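Local coordinates for protein phist (Plasmodium falciparum, PDB 4JLE) that binds the virulence factor PfEMP1, probably its cytoplasmic ATS domain by way of the PHIST domain, and comigrates with it to knobs on the host cell surface, at residues K17-T20 against A21-N25; R135-M138 against F139-K143; K145-S148 against E149-H153. All blocks are in the same frame, centred on the assembly; numbering follows the deposited sequence.

From the N terminus, contact 1 comes first. It turns the loop after helix 7-14 into the start of helix 21-28, beside helix 37-72. Each contact joins two adjoining segments, so none closes a long loop. None nests in or crosses another; the three follow in series. After the long helices 37-72 and 77-110, the chain enters helix 117-163. Contact 2 and then contact 3 are successive stretches of that helix, with centres about 15 Å apart. Both touch the second subunit, so they tie helix 117-163 to it. Contact 1 lies on the opposite side of the chain's centre, its own centre about 38 Å from that of contact 2.

Contact 1 (K17-T20 against A21-N25); sequences KKYT and AEEIN. With ACT (acetate ion), chain H.
Thr20 and Glu23 point their side chains across each other at about a right angle. Each side chain takes the backbone N-H of the other residue. Thr20 OG1 lies between its own N and carbonyl carbon (chi1 78°), which points it at the helix start. There it accepts from Glu23 N at 3.0 Å, a fairly straight bond of 163°. Glu23 sends an extended chain back, and its OE1 receives Thr20 N at 3.2 Å, nearly along the C-O axis. The same OE1 sits at the edge of the Tyr19 ring, near its plane. The other oxygen, Glu23 OE2, accepts from a water that also donates to Lys18 O, so both carboxylate oxygens are held. Ile24 CD1 meets Tyr19 CB at 4.0 Å, and the two side chains reach helix 37-72 at Ile42 and Tyr46. Lys18 CB lies over the centre of one Tyr19 ring face. An acetate, probably from the crystallisation liquor, accepts through OXT from Lys18 N at 2.8 Å and more distantly from Tyr19 N. The bent Lys17 chain reaches forward, and NZ hydrogen-bonds to a lone pair of Tyr19 O. The reciprocal pair is a capping box, with Thr20 as N-cap of helix 21-28.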
loop_
_atom_site.group_PDB
_atom_site.type_symbol
_atom_site.label_atom_id
_atom_site.label_comp_id
_atom_site.label_asym_id
_atom_site.label_seq_id
_atom_site.Cartn_x
_atom_site.Cartn_y
_atom_site.Cartn_z
ATOM N N LYS B 17 13.927 -18.704 -7.689
ATOM C CA LYS B 17 12.905 -18.832 -8.755
ATOM C C LYS B 17 11.989 -20.071 -8.565
ATOM O O LYS B 17 12.475 -21.182 -8.389
ATOM C CB LYS B 17 13.551 -18.865 -10.150
ATOM C CG LYS B 17 12.682 -18.205 -11.201
ATOM C CD LYS B 17 13.093 -18.576 -12.625
ATOM C CE LYS B 17 13.049 -17.395 -13.584
ATOM N NZ LYS B 17 11.680 -16.815 -13.762
ATOM N N LYS B 18 10.668 -19.830 -8.532
ATOM C CA LYS B 18 9.572 -20.803 -8.364
ATOM C C LYS B 18 8.784 -20.969 -9.653
ATOM O O LYS B 18 8.146 -22.003 -9.854
ATOM C CB LYS B 18 8.600 -20.320 -7.259
ATOM C CG LYS B 18 9.028 -20.638 -5.836
ATOM C CD LYS B 18 8.221 -19.847 -4.831
ATOM C CE LYS B 18 7.760 -20.715 -3.689
ATOM N NZ LYS B 18 7.187 -19.899 -2.584
ATOM N N TYR B 19 8.762 -19.911 -10.490
ATOM C CA TYR B 19 8.007 -19.887 -11.752
ATOM C C TYR B 19 8.813 -19.299 -12.867
ATOM O O TYR B 19 9.625 -18.415 -12.630
ATOM C CB TYR B 19 6.701 -19.055 -11.641
ATOM C CG TYR B 19 6.158 -18.879 -10.243
ATOM C CD1 TYR B 19 5.383 -19.866 -9.650
ATOM C CD2 TYR B 19 6.406 -17.715 -9.519
ATOM C CE1 TYR B 19 4.893 -19.719 -8.353
ATOM C CE2 TYR B 19 5.916 -17.551 -8.222
ATOM C CZ TYR B 19 5.171 -18.567 -7.638
ATOM O OH TYR B 19 4.701 -18.460 -6.350
ATOM N N THR B 20 8.538 -19.733 -14.097
ATOM C CA THR B 20 9.128 -19.178 -15.315
ATOM C C THR B 20 7.981 -18.524 -16.115
ATOM O O THR B 20 6.815 -18.769 -15.794
ATOM C CB THR B 20 9.882 -20.257 -16.101
ATOM O OG1 THR B 20 8.951 -21.068 -16.816
ATOM C CG2 THR B 20 10.760 -21.123 -15.214
ATOM N N ALA B 21 8.291 -17.709 -17.145
ATOM C CA ALA B 21 7.245 -17.104 -17.978
ATOM C C ALA B 21 6.615 -18.164 -18.895
ATOM O O ALA B 21 5.393 -18.157 -19.106
ATOM C CB ALA B 21 7.819 -15.968 -18.805
ATOM N N GLU B 22 7.467 -19.104 -19.379
ATOM C CA GLU B 22 7.131 -20.213 -20.264
ATOM C C GLU B 22 6.138 -21.150 -19.584
ATOM O O GLU B 22 5.145 -21.504 -20.207
ATOM C CB GLU B 22 8.402 -20.974 -20.682
ATOM C CG GLU B 22 8.344 -21.595 -22.068
ATOM C CD GLU B 22 9.715 -21.846 -22.664
ATOM O OE1 GLU B 22 10.236 -22.973 -22.495
ATOM O OE2 GLU B 22 10.286 -20.903 -23.262
ATOM N N GLU B 23 6.385 -21.510 -18.299
ATOM C CA GLU B 23 5.515 -22.330 -17.446
ATOM C C GLU B 23 4.114 -21.709 -17.333
ATOM O O GLU B 23 3.113 -22.405 -17.490
ATOM C CB GLU B 23 6.142 -22.434 -16.034
ATOM C CG GLU B 23 5.266 -23.094 -14.970
ATOM C CD GLU B 23 5.706 -22.940 -13.528
ATOM O OE1 GLU B 23 6.571 -22.084 -13.237
ATOM O OE2 GLU B 23 5.107 -23.621 -12.669
ATOM N N ILE B 24 4.071 -20.388 -17.051
ATOM C CA ILE B 24 2.844 -19.595 -16.872
ATOM C C ILE B 24 2.077 -19.518 -18.192
ATOM O O ILE B 24 0.865 -19.744 -18.182
ATOM C CB ILE B 24 3.120 -18.172 -16.245
ATOM C CG1 ILE B 24 3.883 -18.256 -14.903
ATOM C CG2 ILE B 24 1.848 -17.335 -16.094
ATOM C CD1 ILE B 24 3.295 -19.077 -13.788
ATOM N N ASN B 25 2.764 -19.236 -19.316
ATOM C CA ASN B 25 2.085 -19.179 -20.620
ATOM C C ASN B 25 1.524 -20.573 -20.997
ATOM O O ASN B 25 0.381 -20.677 -21.424
ATOM C CB ASN B 25 3.014 -18.629 -21.712
ATOM C CG ASN B 25 3.283 -17.136 -21.553
ATOM O OD1 ASN B 25 2.470 -16.381 -20.997
ATOM N ND2 ASN B 25 4.440 -16.676 -22.032
HETATM C C ACT H . 10.072 -16.609 -8.037
HETATM O O ACT H . 11.149 -15.974 -7.993
HETATM O OXT ACT H . 9.693 -17.265 -9.040
HETATM C CH3 ACT H . 9.167 -16.579 -6.772
HETATM O O HOH W 1 5.827 -23.311 -10.078
#

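Contact 2 (R135-M138 against F139-K143); sequences RKSM and FDVWK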
loop_
_atom_site.group_PDB
_atom_site.type_symbol
_atom_site.label_atom_id
_atom_site.label_comp_id
_atom_site.label_asym_id
_atom_site.label_seq_id
_atom_site.Cartn_x
_atom_site.Cartn_y
_atom_site.Cartn_z
ATOM N N ARG B 135 -2.103 -3.832 14.795
ATOM C CA ARG B 135 -2.225 -2.600 15.572
ATOM C C ARG B 135 -1.345 -2.588 16.842
ATOM O O ARG B 135 -0.695 -1.573 17.119
ATOM C CB ARG B 135 -3.690 -2.344 15.907
ATOM C CG ARG B 135 -4.438 -1.680 14.743
ATOM C CD ARG B 135 -5.783 -1.093 15.165
ATOM N NE ARG B 135 -6.698 -2.126 15.660
ATOM C CZ ARG B 135 -7.520 -2.822 14.880
ATOM N NH1 ARG B 135 -7.590 -2.564 13.579
ATOM N NH2 ARG B 135 -8.291 -3.767 15.398
ATOM N N LYS B 136 -1.287 -3.718 17.585
ATOM C CA LYS B 136 -0.442 -3.868 18.772
ATOM C C LYS B 136 1.040 -3.675 18.401
ATOM O O LYS B 136 1.735 -2.898 19.039
ATOM C CB LYS B 136 -0.628 -5.257 19.409
ATOM C CG LYS B 136 -1.733 -5.367 20.441
ATOM C CD LYS B 136 -2.032 -6.826 20.754
ATOM C CE LYS B 136 -3.376 -7.043 21.404
ATOM N NZ LYS B 136 -3.831 -8.455 21.242
ATOM N N SER B 137 1.508 -4.398 17.371
ATOM C CA SER B 137 2.865 -4.351 16.849
ATOM C C SER B 137 3.273 -2.907 16.416
ATOM O O SER B 137 4.337 -2.426 16.825
ATOM C CB SER B 137 3.001 -5.328 15.677
ATOM O OG SER B 137 4.200 -5.126 14.942
ATOM N N MET B 138 2.401 -2.234 15.618
ATOM C CA MET B 138 2.532 -0.869 15.092
ATOM C C MET B 138 2.712 0.139 16.235
ATOM O O MET B 138 3.528 1.063 16.128
ATOM C CB MET B 138 1.261 -0.532 14.268
ATOM C CG MET B 138 1.176 0.898 13.767
ATOM S SD MET B 138 -0.454 1.310 13.096
ATOM C CE MET B 138 -0.651 2.920 13.749
ATOM N N PHE B 139 1.950 -0.048 17.329
ATOM C CA PHE B 139 2.000 0.824 18.491
ATOM C C PHE B 139 3.411 0.769 19.100
ATOM O O PHE B 139 4.074 1.802 19.253
ATOM C CB PHE B 139 0.940 0.426 19.542
ATOM C CG PHE B 139 0.940 1.357 20.744
ATOM C CD1 PHE B 139 0.506 2.664 20.625
ATOM C CD2 PHE B 139 1.427 0.935 21.981
ATOM C CE1 PHE B 139 0.518 3.523 21.716
ATOM C CE2 PHE B 139 1.457 1.810 23.079
ATOM C CZ PHE B 139 1.002 3.090 22.937
ATOM N N ASP B 140 3.865 -0.445 19.385
ATOM C CA ASP B 140 5.160 -0.743 20.014
ATOM C C ASP B 140 6.336 -0.305 19.148
ATOM O O ASP B 140 7.232 0.371 19.637
ATOM C CB ASP B 140 5.231 -2.258 20.267
ATOM C CG ASP B 140 4.337 -2.838 21.356
ATOM O OD1 ASP B 140 3.876 -2.069 22.233
ATOM O OD2 ASP B 140 4.167 -4.074 21.379
ATOM N N VAL B 141 6.294 -0.642 17.848
ATOM C CA VAL B 141 7.344 -0.291 16.898
ATOM C C VAL B 141 7.500 1.242 16.756
ATOM O O VAL B 141 8.597 1.749 16.972
ATOM C CB VAL B 141 7.112 -0.964 15.524
ATOM C CG1 VAL B 141 7.930 -0.278 14.427
ATOM C CG2 VAL B 141 7.441 -2.447 15.582
ATOM N N TRP B 142 6.425 1.954 16.387
ATOM C CA TRP B 142 6.468 3.380 16.110
ATOM C C TRP B 142 6.598 4.203 17.364
ATOM O O TRP B 142 7.280 5.234 17.316
ATOM C CB TRP B 142 5.285 3.770 15.239
ATOM C CG TRP B 142 5.450 3.072 13.922
ATOM C CD1 TRP B 142 5.071 1.792 13.614
ATOM C CD2 TRP B 142 6.301 3.499 12.864
ATOM N NE1 TRP B 142 5.576 1.429 12.388
ATOM C CE2 TRP B 142 6.350 2.456 11.913
ATOM C CE3 TRP B 142 7.009 4.685 12.609
ATOM C CZ2 TRP B 142 7.071 2.567 10.726
ATOM C CZ3 TRP B 142 7.687 4.807 11.412
ATOM C CH2 TRP B 142 7.755 3.744 10.513
ATOM N N LYS B 143 6.090 3.714 18.514
ATOM C CA LYS B 143 6.290 4.439 19.769
ATOM C C LYS B 143 7.783 4.495 20.064
ATOM O O LYS B 143 8.298 5.537 20.436
ATOM C CB LYS B 143 5.522 3.764 20.907
ATOM C CG LYS B 143 5.287 4.636 22.118
ATOM C CD LYS B 143 4.657 3.840 23.253
ATOM C CE LYS B 143 5.379 4.090 24.558
ATOM N NZ LYS B 143 4.574 3.673 25.725
#
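Met138 and Trp142 are one helical turn apart, and their side chains cross obliquely. In the Met138 conformer described, one of two, CG approaches Trp142 CD1 at 4.0 Å, a loose apolar touch. Trp142 has CG beside its own N and anti to its carbonyl carbon (chi1 -64°). This brings the indole back along the helix. Its CD1 edge reaches Met138 O at 3.0 Å, with the oxygen near the ring plane. The same carbonyl accepts Trp142 N at 3.0 Å, with the donor tilted 33° from the carbonyl plane. Val141 CG1 lies over one indole face, offset toward the rim. Val141 CG2 leans back to Ser137 O, which also accepts Val141 N at 2.8 Å. Asp140 bends its carboxylate back beside Lys136 O. The Phe139 ring, with CG anti to the backbone N (chi1 -178°), projects outward from the helix and packs on Ile62 of the second subunit. Met138 packs on Phe55 of that subunit, Arg135 NH1 forms a salt bridge with its Glu51, and Lys143 makes a cation-pi contact with its Phe65. The chemistry is therefore mixed: regular backbone bonds hold the helix, while apolar and charged groups together join it to the neighbouring subunit.

Contact 3 (K145-S148 against E149-H153); sequences KLAS and EFREH
Leu146 lies alongside Phe150, both side chains pointing the same way, and its CD2 meets the ring at CE1, 3.8 Å off. Phe150 has CG anti to its carbonyl carbon (chi1 -83°), and the ring therefore leans over the preceding turn. Leu146 O sits at the ring edge, near its plane, 3.1 Å from Phe150 CD1. It is also the acceptor for Phe150 N, at 2.9 Å. Leu146 CD2 also touches Glu149 OE1 at 3.7 Å; these two side chains likewise run together. All of this belongs to helix 117-163, the last long helix of the three-helix bundle, whose Leu146 and Phe150 pack on Ile66 of the second subunit. Phe150 also meets Tyr79 of that subunit edge-to-face, and Glu149 OE2 makes a long, weak ion pair with its Lys83. Arg151 starts out toward the preceding turn, with CB 3.1 Å from Ala147 O. Its chain bends at chi2 and chi3 and folds back, bringing NH2 to Ala147 CB at 3.6 Å. Ala147 O lies over one guanidinium face, offset toward the rim, and accepts Arg151 N at 2.8 Å. Glu152 curls over Ser148 O, with CG 3.2 Å from that oxygen, which also accepts Glu152 N.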
loop_
_atom_site.group_PDB
_atom_site.type_symbol
_atom_site.label_atom_id
_atom_site.label_comp_id
_atom_site.label_asym_id
_atom_site.label_seq_id
_atom_site.Cartn_x
_atom_site.Cartn_y
_atom_site.Cartn_z
ATOM N N LYS B 145 10.379 3.983 17.733
ATOM C CA LYS B 145 11.085 4.675 16.661
ATOM C C LYS B 145 11.054 6.191 16.897
ATOM O O LYS B 145 12.105 6.835 16.877
ATOM C CB LYS B 145 10.505 4.330 15.283
ATOM C CG LYS B 145 11.412 4.819 14.156
ATOM C CD LYS B 145 10.929 4.394 12.773
ATOM C CE LYS B 145 11.340 5.319 11.643
ATOM N NZ LYS B 145 12.808 5.448 11.532
ATOM N N LEU B 146 9.865 6.744 17.158
ATOM C CA LEU B 146 9.689 8.181 17.365
ATOM C C LEU B 146 10.212 8.639 18.701
ATOM O O LEU B 146 10.774 9.736 18.772
ATOM C CB LEU B 146 8.230 8.557 17.191
ATOM C CG LEU B 146 7.690 8.437 15.757
ATOM C CD1 LEU B 146 6.181 8.353 15.749
ATOM C CD2 LEU B 146 8.112 9.630 14.911
ATOM N N ALA B 147 10.111 7.805 19.752
ATOM C CA ALA B 147 10.649 8.200 21.058
ATOM C C ALA B 147 12.142 8.421 20.990
ATOM O O ALA B 147 12.616 9.449 21.456
ATOM C CB ALA B 147 10.315 7.167 22.125
ATOM N N SER B 148 12.880 7.490 20.370
ATOM C CA SER B 148 14.338 7.585 20.257
ATOM C C SER B 148 14.743 8.780 19.407
ATOM O O SER B 148 15.622 9.523 19.810
ATOM C CB SER B 148 14.931 6.296 19.699
ATOM O OG SER B 148 14.227 5.910 18.534
ATOM N N GLU B 149 14.056 8.995 18.285
ATOM C CA GLU B 149 14.302 10.088 17.353
ATOM C C GLU B 149 14.048 11.475 18.030
ATOM O O GLU B 149 14.864 12.394 17.890
ATOM C CB GLU B 149 13.419 9.895 16.094
ATOM C CG GLU B 149 13.643 10.949 15.022
ATOM C CD GLU B 149 12.656 11.033 13.878
ATOM O OE1 GLU B 149 11.429 11.046 14.132
ATOM O OE2 GLU B 149 13.120 11.241 12.735
ATOM N N PHE B 150 12.948 11.603 18.772
ATOM C CA PHE B 150 12.603 12.848 19.456
ATOM C C PHE B 150 13.476 13.098 20.674
ATOM O O PHE B 150 13.920 14.238 20.873
ATOM C CB PHE B 150 11.122 12.846 19.835
ATOM C CG PHE B 150 10.234 13.282 18.682
ATOM C CD1 PHE B 150 10.030 12.450 17.578
ATOM C CD2 PHE B 150 9.607 14.522 18.700
ATOM C CE1 PHE B 150 9.219 12.853 16.518
ATOM C CE2 PHE B 150 8.785 14.923 17.641
ATOM C CZ PHE B 150 8.599 14.092 16.554
ATOM N N ARG B 151 13.755 12.046 21.475
ATOM C CA ARG B 151 14.592 12.146 22.685
ATOM C C ARG B 151 16.003 12.576 22.288
ATOM O O ARG B 151 16.559 13.471 22.920
ATOM C CB ARG B 151 14.584 10.806 23.446
ATOM C CG ARG B 151 14.996 10.849 24.907
ATOM C CD ARG B 151 14.148 9.985 25.835
ATOM N NE ARG B 151 13.815 8.652 25.317
ATOM C CZ ARG B 151 12.630 8.070 25.487
ATOM N NH1 ARG B 151 11.657 8.705 26.130
ATOM N NH2 ARG B 151 12.400 6.861 24.991
ATOM N N GLU B 152 16.524 12.020 21.190
ATOM C CA GLU B 152 17.859 12.321 20.655
ATOM C C GLU B 152 17.936 13.758 20.162
ATOM O O GLU B 152 18.868 14.470 20.522
ATOM C CB GLU B 152 18.258 11.333 19.525
ATOM C CG GLU B 152 18.765 9.962 19.976
ATOM C CD GLU B 152 19.910 9.884 20.981
ATOM O OE1 GLU B 152 20.800 10.766 20.959
ATOM O OE2 GLU B 152 19.897 8.948 21.811
ATOM N N HIS B 153 16.939 14.194 19.371
ATOM C CA HIS B 153 16.870 15.555 18.846
ATOM C C HIS B 153 16.737 16.562 19.991
ATOM O O HIS B 153 17.339 17.634 19.939
ATOM C CB HIS B 153 15.707 15.686 17.850
ATOM C CG HIS B 153 15.639 17.027 17.198
ATOM N ND1 HIS B 153 16.434 17.337 16.113
ATOM C CD2 HIS B 153 14.891 18.114 17.514
ATOM C CE1 HIS B 153 16.139 18.591 15.795
ATOM N NE2 HIS B 153 15.216 19.099 16.607
#